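Local coordinates for alcohol oxidase (Myceliophthora thermophila, PDB 6F74), which binds FAD and is probably an oxidase of the VAO-type flavoprotein family, using oxygen to reoxidise its flavin, at residues A459-P462 / E463-S466. Residues are numbered along the deposited sequence; the frame is centred on the assembly and turned at random.
Sequences AGKP and EEVS
Glu463 bends at its second torsion (chi2 128°) and crosses the Lys461 chain aslant, its OE2 lying 3.7 Å from CB of Lys461. The ammonium is further along, with NZ of Lys461 5.6 Å from OE2 of Glu463, so this carboxylate touches the aliphatic part of the lysine, and its pull on the charge is probably weak. Glu464 closes the bend: its backbone N donates to O of Lys461 at 2.7 Å, with an N-H...O angle of 149° and the donor above the carbonyl plane. This is the bond of a type I beta turn, Lys461 to Glu464, with Pro462 and Glu463 at the corners; it reverses the chain between helix 448-458 and strand 467-472 of the seven-stranded antiparallel sheet. The Glu464 side chain, extended beyond CG, runs beside that of Lys461 in the same direction, CD of Glu464 being 4.1 Å from CD of Lys461. NZ of Lys461 and OE2 of Glu464 stay 4.5 Å apart, beyond a salt bridge, but both hydrogen-bond to the hydroxyl of Tyr517 on helix 512-533, which joins their ends; OE1 of Glu464 has a further, weak hydrogen bond from Gln504. An alanine in place of Glu464 would probably leave one flank of the Lys461 chain uncovered, take the nearer of two carboxylates from its ammonium and cost the Tyr517 hydroxyl one of its partners. Ser466 faces the helix exit, its CB 3.7 Å from O of Ala459 and its OG 3.7 Å from CA of Gly460, where a CB would run into the hydroxyl; Gly460, with positive phi (81°), is the first residue to leave the helical conformation after 448-458. OG of Ser466 itself hydrogen-bonds to Lys526.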
# COMPACT_ATOMS: atom_id res chain seq x y z
N ALA A 459 -17.01 6.63 -12.46
CA ALA A 459 -17.56 7.85 -11.84
C ALA A 459 -18.63 7.53 -10.78
O ALA A 459 -18.86 8.28 -9.82
CB ALA A 459 -18.15 8.76 -12.92
N GLY A 460 -19.30 6.41 -10.97
CA GLY A 460 -20.24 5.93 -9.98
C GLY A 460 -21.57 6.62 -10.08
O GLY A 460 -21.79 7.48 -10.95
N LYS A 461 -22.43 6.26 -9.15
CA LYS A 461 -23.78 6.76 -9.08
C LYS A 461 -23.71 8.14 -8.41
O LYS A 461 -23.13 8.28 -7.31
CB LYS A 461 -24.66 5.82 -8.25
CG LYS A 461 -24.48 4.31 -8.52
CD LYS A 461 -25.73 3.51 -8.13
CE LYS A 461 -25.57 2.05 -8.55
NZ LYS A 461 -26.52 1.13 -7.84
N PRO A 462 -24.31 9.17 -9.03
CA PRO A 462 -24.30 10.52 -8.43
C PRO A 462 -24.73 10.63 -6.95
O PRO A 462 -24.40 11.66 -6.31
CB PRO A 462 -25.28 11.27 -9.31
CG PRO A 462 -25.09 10.65 -10.66
CD PRO A 462 -24.86 9.17 -10.39
N GLU A 463 -25.41 9.61 -6.42
CA GLU A 463 -25.86 9.55 -5.04
C GLU A 463 -24.76 9.01 -4.13
O GLU A 463 -24.75 9.27 -2.91
CB GLU A 463 -27.08 8.62 -4.89
CG GLU A 463 -28.03 8.35 -6.10
CD GLU A 463 -28.22 6.83 -6.33
OE1 GLU A 463 -28.34 6.06 -5.32
OE2 GLU A 463 -28.27 6.39 -7.52
N GLU A 464 -23.86 8.21 -4.71
CA GLU A 464 -22.84 7.53 -3.94
C GLU A 464 -21.48 8.15 -4.28
O GLU A 464 -21.14 8.32 -5.50
CB GLU A 464 -22.83 6.03 -4.28
CG GLU A 464 -24.19 5.35 -4.16
CD GLU A 464 -24.06 3.81 -4.38
OE1 GLU A 464 -23.01 3.34 -4.91
OE2 GLU A 464 -25.01 3.03 -4.09
N VAL A 465 -20.72 8.49 -3.23
CA VAL A 465 -19.38 9.03 -3.42
C VAL A 465 -18.45 7.91 -3.86
O VAL A 465 -18.35 6.88 -3.20
CB VAL A 465 -18.79 9.67 -2.15
CG1 VAL A 465 -17.44 10.33 -2.49
CG2 VAL A 465 -19.76 10.72 -1.62
N SER A 466 -17.80 8.14 -5.00
CA SER A 466 -16.83 7.25 -5.55
C SER A 466 -15.50 8.03 -5.62
O SER A 466 -15.42 9.10 -6.26
CB SER A 466 -17.29 6.73 -6.91
OG SER A 466 -18.42 5.87 -6.78
O HOH W 1 -17.35 10.17 -8.97